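Local structure of hypothetical protein PH0250 (Pyrococcus horikoshii, 2EKD) at residues 33-37 with 64-69; 42-46 with 71-75; 48-54 with 119-124; 113-119 with 148-154. The protein is of unknown function but is a KaiC-like protein of the P-loop NTPase clan, so a nucleotide-linked role is possible though unproven. One frame throughout, in Å; residues are numbered along the deposited sequence.

Contact 1 (33-37 with 64-69)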
loop_
_atom_site.group_PDB
_atom_site.type_symbol
_atom_site.label_atom_id
_atom_site.label_comp_id
_atom_site.label_asym_id
_atom_site.label_seq_id
_atom_site.Cartn_x
_atom_site.Cartn_y
_atom_site.Cartn_z
ATOM N N TYR F 33 33.816 -5.532 -13.715
ATOM C CA TYR F 33 34.939 -5.699 -14.624
ATOM C C TYR F 33 36.149 -4.974 -14.049
ATOM O O TYR F 33 37.257 -5.490 -14.065
ATOM C CB TYR F 33 34.620 -5.115 -16.002
ATOM C CG TYR F 33 35.702 -5.395 -17.019
ATOM C CD1 TYR F 33 35.818 -6.655 -17.605
ATOM C CD2 TYR F 33 36.639 -4.418 -17.362
ATOM C CE1 TYR F 33 36.835 -6.941 -18.504
ATOM C CE2 TYR F 33 37.671 -4.695 -18.263
ATOM C CZ TYR F 33 37.761 -5.960 -18.830
ATOM O OH TYR F 33 38.771 -6.252 -19.718
ATOM N N TYR F 34 35.913 -3.767 -13.549
ATOM C CA TYR F 34 36.962 -2.947 -12.962
ATOM C C TYR F 34 37.643 -3.666 -11.800
ATOM O O TYR F 34 38.872 -3.648 -11.674
ATOM C CB TYR F 34 36.361 -1.619 -12.499
ATOM C CG TYR F 34 37.280 -0.755 -11.668
ATOM C CD1 TYR F 34 38.114 0.196 -12.272
ATOM C CD2 TYR F 34 37.296 -0.862 -10.277
ATOM C CE1 TYR F 34 38.937 1.024 -11.507
ATOM C CE2 TYR F 34 38.116 -0.037 -9.500
ATOM C CZ TYR F 34 38.930 0.903 -10.120
ATOM O OH TYR F 34 39.715 1.734 -9.355
ATOM N N ILE F 35 36.846 -4.314 -10.961
ATOM C CA ILE F 35 37.383 -5.040 -9.817
ATOM C C ILE F 35 38.178 -6.293 -10.221
ATOM O O ILE F 35 39.207 -6.599 -9.617
ATOM C CB ILE F 35 36.244 -5.438 -8.840
ATOM C CG1 ILE F 35 35.727 -4.188 -8.115
ATOM C CG2 ILE F 35 36.741 -6.478 -7.835
ATOM C CD1 ILE F 35 34.576 -4.460 -7.137
ATOM N N VAL F 36 37.711 -7.012 -11.240
ATOM C CA VAL F 36 38.390 -8.238 -11.676
ATOM C C VAL F 36 39.646 -7.945 -12.525
ATOM O O VAL F 36 40.739 -8.431 -12.253
ATOM C CB VAL F 36 37.431 -9.112 -12.502
ATOM C CG1 VAL F 36 38.191 -10.301 -13.082
ATOM C CG2 VAL F 36 36.317 -9.638 -11.616
ATOM N N ASN F 37 39.433 -7.178 -13.633
ATOM C CA ASN F 37 40.560 -6.829 -14.504
ATOM C C ASN F 37 41.711 -6.254 -13.669
ATOM O O ASN F 37 42.844 -6.740 -13.683
ATOM C CB ASN F 37 40.060 -5.768 -15.495
ATOM C CG ASN F 37 41.006 -5.621 -16.676
ATOM O OD1 ASN F 37 41.064 -4.574 -17.334
ATOM N ND2 ASN F 37 41.721 -6.721 -16.990
ATOM N N PHE F 64 33.946 -5.531 -24.263
ATOM C CA PHE F 64 35.057 -5.698 -23.337
ATOM C C PHE F 64 35.798 -7.009 -23.587
ATOM O O PHE F 64 35.247 -7.958 -24.143
ATOM C CB PHE F 64 34.565 -5.684 -21.886
ATOM C CG PHE F 64 34.115 -4.333 -21.403
ATOM C CD1 PHE F 64 32.942 -3.757 -21.884
ATOM C CD2 PHE F 64 34.868 -3.634 -20.461
ATOM C CE1 PHE F 64 32.523 -2.505 -21.437
ATOM C CE2 PHE F 64 34.457 -2.376 -20.004
ATOM C CZ PHE F 64 33.282 -1.812 -20.495
ATOM N N ASP F 65 37.062 -7.046 -23.192
ATOM C CA ASP F 65 37.848 -8.261 -23.307
ATOM C C ASP F 65 37.469 -9.018 -22.038
ATOM O O ASP F 65 37.825 -8.607 -20.937
ATOM C CB ASP F 65 39.342 -7.936 -23.311
ATOM C CG ASP F 65 40.202 -9.158 -23.077
ATOM O OD1 ASP F 65 40.018 -10.168 -23.790
ATOM O OD2 ASP F 65 41.068 -9.105 -22.178
ATOM N N VAL F 66 36.734 -10.112 -22.194
ATOM C CA VAL F 66 36.277 -10.888 -21.051
ATOM C C VAL F 66 37.137 -12.085 -20.657
ATOM O O VAL F 66 36.675 -12.972 -19.943
ATOM C CB VAL F 66 34.824 -11.369 -21.270
ATOM C CG1 VAL F 66 33.889 -10.175 -21.297
ATOM C CG2 VAL F 66 34.720 -12.140 -22.584
ATOM N N ALA F 67 38.383 -12.119 -21.115
ATOM C CA ALA F 67 39.271 -13.216 -20.743
ATOM C C ALA F 67 39.552 -13.148 -19.230
ATOM O O ALA F 67 39.585 -14.176 -18.548
ATOM C CB ALA F 67 40.567 -13.139 -21.532
ATOM N N PRO F 68 39.759 -11.935 -18.687
ATOM C CA PRO F 68 40.024 -11.805 -17.249
ATOM C C PRO F 68 38.892 -12.411 -16.408
ATOM O O PRO F 68 39.117 -12.891 -15.298
ATOM C CB PRO F 68 40.124 -10.293 -17.047
ATOM C CG PRO F 68 40.640 -9.807 -18.356
ATOM C CD PRO F 68 39.851 -10.624 -19.356
ATOM N N LEU F 69 37.671 -12.380 -16.937
ATOM C CA LEU F 69 36.531 -12.932 -16.216
ATOM C C LEU F 69 36.471 -14.449 -16.364
ATOM O O LEU F 69 35.922 -15.143 -15.506
ATOM C CB LEU F 69 35.227 -12.318 -16.727
ATOM C CG LEU F 69 35.039 -10.806 -16.580
ATOM C CD1 LEU F 69 33.635 -10.447 -17.047
ATOM C CD2 LEU F 69 35.236 -10.379 -15.136
HETATM O O HOH W 1 38.262 -4.587 -22.526
#
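Tyr33 of helix 29-37 makes the polar link of this contact through its hydroxyl: OH donates to the backbone O of Asp65 at 2.8 Å, in the carbonyl plane and on a lone pair, with the carbonyl oxygen lying near the plane of the tyrosine ring. A water that accepts from Asp65 N at 2.8 Å gives a weak bond back to the same hydroxyl, a lesser link that backs up the direct one.

The aromatic part is a T-shaped pair. Phe64 turns its edge to one face of Tyr33, with CD2 over the rim, centroids 5.0 Å apart and planes at 67°; the aliphatic CB of Asn37 lies against the opposite face, so the ring has a neighbour on each face. With CG turned away from its own backbone N (chi1 -174°), Tyr33 reaches off the helix to the loop. A leucine here would probably leave the Asp65 carbonyl without its donor and Phe64 without a face to rest on.

Val36 and Leu69 lie deeper: Val36 CG1 meets Leu69 CD2 at 3.6 Å, the two side chains at about a right angle. At the exposed rim Asn37 ND2 lies beside Pro68 CG, 3.5 Å away. Leu59 of helix 51-61 backs Tyr33, Phe64 and Leu69.

Helix 29-37 thus packs on loop 64-66 and the start of helix 67-70, on the flank of the alpha/beta fold.

Contact 2 (42-46 with 71-75)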
loop_
_atom_site.group_PDB
_atom_site.type_symbol
_atom_site.label_atom_id
_atom_site.label_comp_id
_atom_site.label_asym_id
_atom_site.label_seq_id
_atom_site.Cartn_x
_atom_site.Cartn_y
_atom_site.Cartn_z
ATOM N N PRO F 42 44.286 -12.172 -5.576
ATOM C CA PRO F 42 43.518 -13.246 -6.215
ATOM C C PRO F 42 42.016 -12.942 -6.154
ATOM O O PRO F 42 41.503 -12.529 -5.112
ATOM C CB PRO F 42 43.884 -14.477 -5.381
ATOM C CG PRO F 42 45.275 -14.157 -4.897
ATOM C CD PRO F 42 45.149 -12.706 -4.507
ATOM N N ILE F 43 41.323 -13.151 -7.273
ATOM C CA ILE F 43 39.884 -12.914 -7.360
ATOM C C ILE F 43 39.085 -14.216 -7.284
ATOM O O ILE F 43 39.380 -15.171 -7.994
ATOM C CB ILE F 43 39.496 -12.240 -8.697
ATOM C CG1 ILE F 43 40.139 -10.852 -8.817
ATOM C CG2 ILE F 43 37.974 -12.154 -8.806
ATOM C CD1 ILE F 43 39.573 -9.817 -7.872
ATOM N N VAL F 44 38.074 -14.248 -6.423
ATOM C CA VAL F 44 37.203 -15.411 -6.306
ATOM C C VAL F 44 35.762 -14.909 -6.322
ATOM O O VAL F 44 35.349 -14.116 -5.469
ATOM C CB VAL F 44 37.444 -16.205 -5.013
ATOM C CG1 VAL F 44 36.436 -17.347 -4.910
ATOM C CG2 VAL F 44 38.853 -16.771 -5.009
ATOM N N VAL F 45 35.004 -15.372 -7.307
ATOM C CA VAL F 45 33.616 -14.970 -7.465
ATOM C C VAL F 45 32.627 -16.026 -6.958
ATOM O O VAL F 45 32.751 -17.211 -7.266
ATOM C CB VAL F 45 33.301 -14.693 -8.960
ATOM C CG1 VAL F 45 31.830 -14.337 -9.132
ATOM C CG2 VAL F 45 34.194 -13.576 -9.491
ATOM N N ASP F 46 31.662 -15.592 -6.157
ATOM C CA ASP F 46 30.621 -16.491 -5.680
ATOM C C ASP F 46 29.457 -16.195 -6.627
ATOM O O ASP F 46 28.831 -15.134 -6.558
ATOM C CB ASP F 46 30.242 -16.189 -4.230
ATOM C CG ASP F 46 31.331 -16.587 -3.254
ATOM O OD1 ASP F 46 31.985 -17.623 -3.493
ATOM O OD2 ASP F 46 31.530 -15.882 -2.244
ATOM N N ASN F 71 39.159 -16.411 -16.524
ATOM C CA ASN F 71 40.262 -17.034 -15.805
ATOM C C ASN F 71 40.290 -16.894 -14.288
ATOM O O ASN F 71 41.261 -17.298 -13.655
ATOM C CB ASN F 71 41.588 -16.539 -16.389
ATOM C CG ASN F 71 41.730 -16.881 -17.859
ATOM O OD1 ASN F 71 41.681 -18.054 -18.242
ATOM N ND2 ASN F 71 41.903 -15.861 -18.690
ATOM N N VAL F 72 39.241 -16.333 -13.693
ATOM C CA VAL F 72 39.218 -16.204 -12.242
ATOM C C VAL F 72 38.562 -17.450 -11.671
ATOM O O VAL F 72 37.878 -18.173 -12.390
ATOM C CB VAL F 72 38.415 -14.967 -11.789
ATOM C CG1 VAL F 72 39.013 -13.707 -12.401
ATOM C CG2 VAL F 72 36.951 -15.121 -12.179
ATOM N N GLN F 73 38.771 -17.707 -10.383
ATOM C CA GLN F 73 38.172 -18.870 -9.745
ATOM C C GLN F 73 36.731 -18.538 -9.351
ATOM O O GLN F 73 36.427 -17.415 -8.945
ATOM C CB GLN F 73 38.987 -19.279 -8.516
ATOM C CG GLN F 73 40.480 -19.459 -8.812
ATOM C CD GLN F 73 41.261 -19.959 -7.611
ATOM O OE1 GLN F 73 41.361 -21.164 -7.379
ATOM N NE2 GLN F 73 41.801 -19.034 -6.830
ATOM N N VAL F 74 35.849 -19.523 -9.472
ATOM C CA VAL F 74 34.440 -19.326 -9.172
ATOM C C VAL F 74 33.809 -20.427 -8.324
ATOM O O VAL F 74 34.079 -21.611 -8.517
ATOM C CB VAL F 74 33.628 -19.205 -10.491
ATOM C CG1 VAL F 74 32.137 -19.097 -10.191
ATOM C CG2 VAL F 74 34.100 -17.996 -11.288
ATOM N N ILE F 75 32.975 -20.015 -7.376
ATOM C CA ILE F 75 32.245 -20.941 -6.522
ATOM C C ILE F 75 30.783 -20.736 -6.907
ATOM O O ILE F 75 30.186 -19.701 -6.593
ATOM C CB ILE F 75 32.413 -20.614 -5.028
ATOM C CG1 ILE F 75 33.875 -20.797 -4.613
ATOM C CG2 ILE F 75 31.506 -21.525 -4.191
ATOM C CD1 ILE F 75 34.126 -20.538 -3.142
#
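Val72 sets its two methyls against two residues of the neighbouring segment, just before and within strand 44-48: CG1 lies 4.0 Å from Ile43 CB, while CG2 faces Val45 CG2 at 4.1 Å, the side chains slanting past one another in both pairs. Further along, Val74 CG2 packs on Val45 CB, on the same face of the sheet, and Tyr52 of helix 51-61 covers both Val72 and Val74.

On the other face Asp46 and Ile75 run side by side and point the same way, OD1 only 3.4 Å from Ile75 CB. That carboxylate has weak hydrogen bonds to Tyr102 and Asn116. Val44 CG2 leans toward Gln73 NE2 at the more open end.

Between the faces the parallel backbones are joined by Val45 N to Gln73 O, 3.0 Å, and Ile75 N to Val45 O, 2.8 Å, both nearly straight. Paired backbone polar groups with branched apolar side chains imply a largely hydrophobic join, in which the buried Asp46 carboxylate is probably compensated in part by those weak bonds.

Contact 3 (48-54 with 119-124)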
loop_
_atom_site.group_PDB
_atom_site.type_symbol
_atom_site.label_atom_id
_atom_site.label_comp_id
_atom_site.label_asym_id
_atom_site.label_seq_id
_atom_site.Cartn_x
_atom_site.Cartn_y
_atom_site.Cartn_z
ATOM N N ILE F 48 25.893 -16.798 -7.742
ATOM C CA ILE F 48 24.582 -17.289 -7.344
ATOM C C ILE F 48 23.613 -17.264 -8.519
ATOM O O ILE F 48 23.418 -16.229 -9.163
ATOM C CB ILE F 48 23.979 -16.444 -6.197
ATOM C CG1 ILE F 48 24.928 -16.431 -4.995
ATOM C CG2 ILE F 48 22.635 -17.017 -5.789
ATOM C CD1 ILE F 48 24.562 -15.400 -3.924
ATOM N N LEU F 49 23.020 -18.422 -8.792
ATOM C CA LEU F 49 22.043 -18.581 -9.862
ATOM C C LEU F 49 22.425 -17.980 -11.210
ATOM O O LEU F 49 21.659 -17.226 -11.805
ATOM C CB LEU F 49 20.696 -18.024 -9.392
ATOM C CG LEU F 49 20.071 -18.875 -8.278
ATOM C CD1 LEU F 49 18.918 -18.138 -7.605
ATOM C CD2 LEU F 49 19.604 -20.206 -8.880
ATOM N N ASP F 50 23.616 -18.331 -11.688
ATOM C CA ASP F 50 24.120 -17.867 -12.983
ATOM C C ASP F 50 24.161 -16.356 -13.218
ATOM O O ASP F 50 24.094 -15.907 -14.367
ATOM C CB ASP F 50 23.326 -18.513 -14.126
ATOM C CG ASP F 50 23.442 -20.029 -14.139
ATOM O OD1 ASP F 50 24.529 -20.555 -13.807
ATOM O OD2 ASP F 50 22.444 -20.694 -14.494
ATOM N N THR F 51 24.286 -15.573 -12.151
ATOM C CA THR F 51 24.348 -14.128 -12.307
ATOM C C THR F 51 25.668 -13.708 -12.966
ATOM O O THR F 51 25.718 -12.717 -13.695
ATOM C CB THR F 51 24.188 -13.420 -10.942
ATOM O OG1 THR F 51 22.950 -13.834 -10.346
ATOM C CG2 THR F 51 24.182 -11.900 -11.113
ATOM N N TYR F 52 26.733 -14.472 -12.729
ATOM C CA TYR F 52 28.028 -14.152 -13.320
ATOM C C TYR F 52 27.921 -14.233 -14.842
ATOM O O TYR F 52 28.427 -13.368 -15.560
ATOM C CB TYR F 52 29.103 -15.105 -12.790
ATOM C CG TYR F 52 30.522 -14.692 -13.129
ATOM C CD1 TYR F 52 30.892 -13.347 -13.148
ATOM C CD2 TYR F 52 31.511 -15.652 -13.368
ATOM C CE1 TYR F 52 32.211 -12.967 -13.389
ATOM C CE2 TYR F 52 32.837 -15.282 -13.612
ATOM C CZ TYR F 52 33.178 -13.936 -13.615
ATOM O OH TYR F 52 34.488 -13.561 -13.809
ATOM N N TYR F 53 27.238 -15.263 -15.332
ATOM C CA TYR F 53 27.032 -15.420 -16.767
ATOM C C TYR F 53 26.355 -14.168 -17.350
ATOM O O TYR F 53 26.732 -13.697 -18.425
ATOM C CB TYR F 53 26.159 -16.652 -17.051
ATOM C CG TYR F 53 25.680 -16.735 -18.486
ATOM C CD1 TYR F 53 26.543 -17.119 -19.515
ATOM C CD2 TYR F 53 24.373 -16.374 -18.825
ATOM C CE1 TYR F 53 26.120 -17.136 -20.846
ATOM C CE2 TYR F 53 23.940 -16.386 -20.154
ATOM C CZ TYR F 53 24.820 -16.762 -21.157
ATOM O OH TYR F 53 24.413 -16.711 -22.475
ATOM N N GLU F 54 25.356 -13.634 -16.643
ATOM C CA GLU F 54 24.641 -12.439 -17.113
ATOM C C GLU F 54 25.560 -11.216 -17.163
ATOM O O GLU F 54 25.519 -10.447 -18.126
ATOM C CB GLU F 54 23.426 -12.149 -16.220
ATOM C CG GLU F 54 22.519 -13.358 -16.000
ATOM C CD GLU F 54 21.286 -13.054 -15.152
ATOM O OE1 GLU F 54 21.373 -12.226 -14.223
ATOM O OE2 GLU F 54 20.227 -13.663 -15.408
ATOM N N LEU F 119 27.803 -12.319 -6.444
ATOM C CA LEU F 119 26.761 -11.846 -7.342
ATOM C C LEU F 119 25.446 -12.623 -7.259
ATOM O O LEU F 119 25.434 -13.842 -7.062
ATOM C CB LEU F 119 27.278 -11.892 -8.784
ATOM C CG LEU F 119 28.694 -11.362 -9.070
ATOM C CD1 LEU F 119 29.037 -11.599 -10.541
ATOM C CD2 LEU F 119 28.786 -9.881 -8.734
ATOM N N GLY F 120 24.341 -11.894 -7.404
ATOM C CA GLY F 120 23.023 -12.500 -7.396
ATOM C C GLY F 120 22.279 -12.721 -6.094
ATOM O O GLY F 120 21.269 -13.431 -6.098
ATOM N N LEU F 121 22.732 -12.125 -4.992
ATOM C CA LEU F 121 22.051 -12.327 -3.706
ATOM C C LEU F 121 20.564 -11.940 -3.705
ATOM O O LEU F 121 19.740 -12.615 -3.068
ATOM C CB LEU F 121 22.751 -11.552 -2.590
ATOM C CG LEU F 121 22.298 -11.969 -1.184
ATOM C CD1 LEU F 121 22.900 -13.329 -0.874
ATOM C CD2 LEU F 121 22.732 -10.953 -0.137
ATOM N N HIS F 122 20.223 -10.851 -4.392
ATOM C CA HIS F 122 18.831 -10.400 -4.449
ATOM C C HIS F 122 17.885 -11.475 -5.000
ATOM O O HIS F 122 16.695 -11.480 -4.680
ATOM C CB HIS F 122 18.703 -9.130 -5.291
ATOM C CG HIS F 122 19.314 -9.241 -6.652
ATOM N ND1 HIS F 122 20.645 -8.977 -6.894
ATOM C CD2 HIS F 122 18.782 -9.616 -7.841
ATOM C CE1 HIS F 122 20.907 -9.184 -8.171
ATOM N NE2 HIS F 122 19.794 -9.572 -8.768
ATOM N N LYS F 123 18.410 -12.387 -5.816
ATOM C CA LYS F 123 17.582 -13.456 -6.375
ATOM C C LYS F 123 17.126 -14.420 -5.279
ATOM O O LYS F 123 15.961 -14.824 -5.247
ATOM C CB LYS F 123 18.346 -14.225 -7.463
ATOM C CG LYS F 123 18.585 -13.418 -8.728
ATOM C CD LYS F 123 19.453 -14.177 -9.722
ATOM C CE LYS F 123 19.746 -13.326 -10.960
ATOM N NZ LYS F 123 20.505 -14.076 -12.010
ATOM N N LEU F 124 18.040 -14.783 -4.384
ATOM C CA LEU F 124 17.710 -15.693 -3.285
ATOM C C LEU F 124 16.632 -15.082 -2.409
ATOM O O LEU F 124 15.765 -15.782 -1.876
ATOM C CB LEU F 124 18.934 -15.962 -2.414
ATOM C CG LEU F 124 20.091 -16.741 -3.028
ATOM C CD1 LEU F 124 21.203 -16.909 -1.973
ATOM C CD2 LEU F 124 19.580 -18.098 -3.508
#
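Thr51 sits in the tight part of this contact, its OG1 3.2 Å from Gly120 CA and its CG2 against Leu119 CB. A CB on Gly120 would run into that hydroxyl and into Ile48 O, and the backbone angles of this residue also suit glycine. Thr51 OG1 donates to Ile48 O at 2.7 Å, almost in line with the carbonyl; the same oxygen takes Thr51 N, closing a type I' turn. Ile48 N in turn donates to Leu119 O at 3.1 Å, and Ile48 CG2 packs at a right angle on Leu124 CG, 3.8 Å away. On the other flank Leu119 CD1 meets Tyr52 CD1 at 3.6 Å.

The less enclosed side belongs to Lys123. Its extended chain slides past Leu49 in the opposite direction, and NZ donates to Thr51 OG1 at 3.0 Å and weakly to Leu49 O. The ammonium also makes a salt bridge to Glu54 OE1 at 3.0 Å, coming from above the carboxylate plane. Several acceptors thus gather round one amine and probably steady its charge. Glu54 OE2 is held by Ser141 of the second subunit, so this side adjoins a subunit interface.

The arrangement joins the C-terminal ends of two neighbouring parallel strands, 44-48 and 114-119, each leading through a short turn into a helix, consistent with the parallel alpha/beta fold of the P-loop NTPase clan.

Contact 4 (113-119 with 148-154)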
loop_
_atom_site.group_PDB
_atom_site.type_symbol
_atom_site.label_atom_id
_atom_site.label_comp_id
_atom_site.label_asym_id
_atom_site.label_seq_id
_atom_site.Cartn_x
_atom_site.Cartn_y
_atom_site.Cartn_z
ATOM N N PRO F 113 44.979 -12.441 1.321
ATOM C CA PRO F 113 43.528 -12.285 1.171
ATOM C C PRO F 113 43.088 -12.261 -0.292
ATOM O O PRO F 113 43.893 -12.009 -1.191
ATOM C CB PRO F 113 43.269 -10.951 1.846
ATOM C CG PRO F 113 44.450 -10.158 1.392
ATOM C CD PRO F 113 45.606 -11.133 1.594
ATOM N N VAL F 114 41.805 -12.513 -0.527
ATOM C CA VAL F 114 41.272 -12.501 -1.885
ATOM C C VAL F 114 40.133 -11.491 -2.001
ATOM O O VAL F 114 39.452 -11.202 -1.017
ATOM C CB VAL F 114 40.721 -13.901 -2.308
ATOM C CG1 VAL F 114 41.785 -14.977 -2.113
ATOM C CG2 VAL F 114 39.488 -14.241 -1.506
ATOM N N ILE F 115 39.949 -10.937 -3.194
ATOM C CA ILE F 115 38.850 -10.009 -3.434
ATOM C C ILE F 115 37.729 -10.975 -3.796
ATOM O O ILE F 115 37.877 -11.796 -4.705
ATOM C CB ILE F 115 39.160 -9.045 -4.599
ATOM C CG1 ILE F 115 40.370 -8.173 -4.233
ATOM C CG2 ILE F 115 37.948 -8.166 -4.895
ATOM C CD1 ILE F 115 40.229 -7.438 -2.909
ATOM N N ASN F 116 36.620 -10.881 -3.071
ATOM C CA ASN F 116 35.504 -11.807 -3.235
ATOM C C ASN F 116 34.173 -11.195 -3.683
ATOM O O ASN F 116 33.338 -10.836 -2.855
ATOM C CB ASN F 116 35.314 -12.547 -1.900
ATOM C CG ASN F 116 34.252 -13.625 -1.957
ATOM O OD1 ASN F 116 33.747 -14.052 -0.918
ATOM N ND2 ASN F 116 33.916 -14.086 -3.163
ATOM N N PRO F 117 33.965 -11.056 -5.000
ATOM C CA PRO F 117 32.700 -10.486 -5.470
ATOM C C PRO F 117 31.616 -11.555 -5.390
ATOM O O PRO F 117 31.793 -12.657 -5.901
ATOM C CB PRO F 117 33.002 -10.109 -6.923
ATOM C CG PRO F 117 34.509 -9.908 -6.925
ATOM C CD PRO F 117 34.964 -11.063 -6.082
ATOM N N VAL F 118 30.508 -11.230 -4.732
ATOM C CA VAL F 118 29.380 -12.151 -4.601
ATOM C C VAL F 118 28.252 -11.566 -5.445
ATOM O O VAL F 118 27.795 -10.451 -5.189
ATOM C CB VAL F 118 28.913 -12.265 -3.139
ATOM C CG1 VAL F 118 27.746 -13.238 -3.038
ATOM C CG2 VAL F 118 30.069 -12.735 -2.261
ATOM N N LEU F 119 27.803 -12.319 -6.444
ATOM C CA LEU F 119 26.761 -11.846 -7.342
ATOM C C LEU F 119 25.446 -12.623 -7.259
ATOM O O LEU F 119 25.434 -13.842 -7.062
ATOM C CB LEU F 119 27.278 -11.892 -8.784
ATOM C CG LEU F 119 28.694 -11.362 -9.070
ATOM C CD1 LEU F 119 29.037 -11.599 -10.541
ATOM C CD2 LEU F 119 28.786 -9.881 -8.734
ATOM N N GLU F 148 40.439 -13.621 5.466
ATOM C CA GLU F 148 40.952 -14.220 4.241
ATOM C C GLU F 148 40.449 -13.475 3.007
ATOM O O GLU F 148 40.964 -13.683 1.908
ATOM C CB GLU F 148 40.570 -15.699 4.135
ATOM C CG GLU F 148 39.456 -16.131 5.055
ATOM C CD GLU F 148 39.916 -16.289 6.491
ATOM O OE1 GLU F 148 40.859 -17.072 6.724
ATOM O OE2 GLU F 148 39.335 -15.636 7.386
ATOM N N ARG F 149 39.457 -12.602 3.176
ATOM C CA ARG F 149 38.940 -11.874 2.027
ATOM C C ARG F 149 38.215 -10.573 2.344
ATOM O O ARG F 149 38.008 -10.215 3.503
ATOM C CB ARG F 149 37.979 -12.772 1.235
ATOM C CG ARG F 149 36.506 -12.674 1.674
ATOM C CD ARG F 149 36.269 -13.204 3.089
ATOM N NE ARG F 149 34.891 -12.968 3.512
ATOM C CZ ARG F 149 34.444 -11.827 4.029
ATOM N NH1 ARG F 149 35.270 -10.804 4.213
ATOM N NH2 ARG F 149 33.153 -11.684 4.304
ATOM N N ILE F 150 37.850 -9.875 1.273
ATOM C CA ILE F 150 37.065 -8.648 1.324
ATOM C C ILE F 150 35.957 -9.003 0.342
ATOM O O ILE F 150 36.220 -9.166 -0.851
ATOM C CB ILE F 150 37.812 -7.409 0.771
ATOM C CG1 ILE F 150 39.015 -7.062 1.653
ATOM C CG2 ILE F 150 36.858 -6.206 0.743
ATOM C CD1 ILE F 150 39.613 -5.700 1.334
ATOM N N ALA F 151 34.735 -9.157 0.847
ATOM C CA ALA F 151 33.600 -9.518 0.005
ATOM C C ALA F 151 32.820 -8.299 -0.493
ATOM O O ALA F 151 32.593 -7.338 0.247
ATOM C CB ALA F 151 32.668 -10.453 0.770
ATOM N N PHE F 152 32.423 -8.348 -1.760
ATOM C CA PHE F 152 31.646 -7.278 -2.370
ATOM C C PHE F 152 30.341 -7.899 -2.861
ATOM O O PHE F 152 30.329 -8.575 -3.886
ATOM C CB PHE F 152 32.397 -6.673 -3.565
ATOM C CG PHE F 152 33.600 -5.849 -3.185
ATOM C CD1 PHE F 152 33.461 -4.514 -2.812
ATOM C CD2 PHE F 152 34.872 -6.407 -3.199
ATOM C CE1 PHE F 152 34.573 -3.748 -2.458
ATOM C CE2 PHE F 152 35.990 -5.650 -2.844
ATOM C CZ PHE F 152 35.839 -4.318 -2.472
ATOM N N TYR F 153 29.255 -7.691 -2.124
ATOM C CA TYR F 153 27.960 -8.234 -2.529
ATOM C C TYR F 153 27.230 -7.263 -3.448
ATOM O O TYR F 153 26.740 -6.226 -2.998
ATOM C CB TYR F 153 27.074 -8.514 -1.316
ATOM C CG TYR F 153 27.449 -9.730 -0.499
ATOM C CD1 TYR F 153 28.559 -9.720 0.352
ATOM C CD2 TYR F 153 26.666 -10.880 -0.547
ATOM C CE1 TYR F 153 28.869 -10.828 1.137
ATOM C CE2 TYR F 153 26.967 -11.992 0.229
ATOM C CZ TYR F 153 28.063 -11.962 1.069
ATOM O OH TYR F 153 28.342 -13.073 1.831
ATOM N N PHE F 154 27.179 -7.596 -4.737
ATOM C CA PHE F 154 26.485 -6.770 -5.724
ATOM C C PHE F 154 25.005 -7.118 -5.643
ATOM O O PHE F 154 24.611 -8.231 -5.992
ATOM C CB PHE F 154 26.976 -7.077 -7.138
ATOM C CG PHE F 154 28.287 -6.435 -7.491
ATOM C CD1 PHE F 154 29.464 -6.811 -6.850
ATOM C CD2 PHE F 154 28.350 -5.479 -8.499
ATOM C CE1 PHE F 154 30.687 -6.246 -7.210
ATOM C CE2 PHE F 154 29.567 -4.907 -8.870
ATOM C CZ PHE F 154 30.740 -5.294 -8.221
HETATM O O HOH W 2 25.164 -10.371 -4.294
#
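Val118 lies over one face of the Tyr153 ring in a CH-pi contact, CB 3.9 Å from the centroid and 18° off the ring normal. Val118 CG1, anti to its backbone nitrogen (chi1 -180°), comes within 3.6 Å of Tyr153 CE2. Replacing Tyr153 with a serine would probably strip Val118 of its aromatic cover and open a gap beside Leu121.

These residues belong to two central parallel strands, 114-119 and 149-156, of the alpha/beta sheet, connected by a beta-alpha-beta crossover through helices 121-127 and 130-141. Six backbone bonds join them, Asn116 N to Ile150 O at 2.8 Å among them.

On the face that carries Phe152, Ile115 CG2 touches its CE2 at 3.8 Å, and Leu119 CD2 packs alongside Phe154 at CD1, 3.7 Å away. On the Tyr153 face, Asn116 CB meets Arg149 CG; Asn116 ND2 bonds to Val44 O, while the Arg149 guanidinium, with Ala151 CB above one face near its rim, hydrogen-bonds to Thr17 OG1. A water bridges Val118 O and Phe154 O.

Overall arrangement
Contacts 2 and 4 hold the central sheet: strand 44-48 lies between 73-77 and 114-119, so the two share a boundary, and Asn116 ND2 bonds to Val44 O across it. Contact 4 lies deepest, its centre about 6 Å from the centre of the chain, while contact 1 is about 15 Å out and partly exposed. Contact 3 follows where strands 44-48 and 114-119 end, sharing Leu119 with contact 4 and swapping regular backbone pairing for a turn, a glycine and a lysine-glutamate salt bridge. Contact 1 relies on aromatic and loop-carbonyl chemistry, yet reaches the sheet through Val36 on Val72 and meets contact 3 through the Leu69 O to Tyr52 OH hydrogen bond.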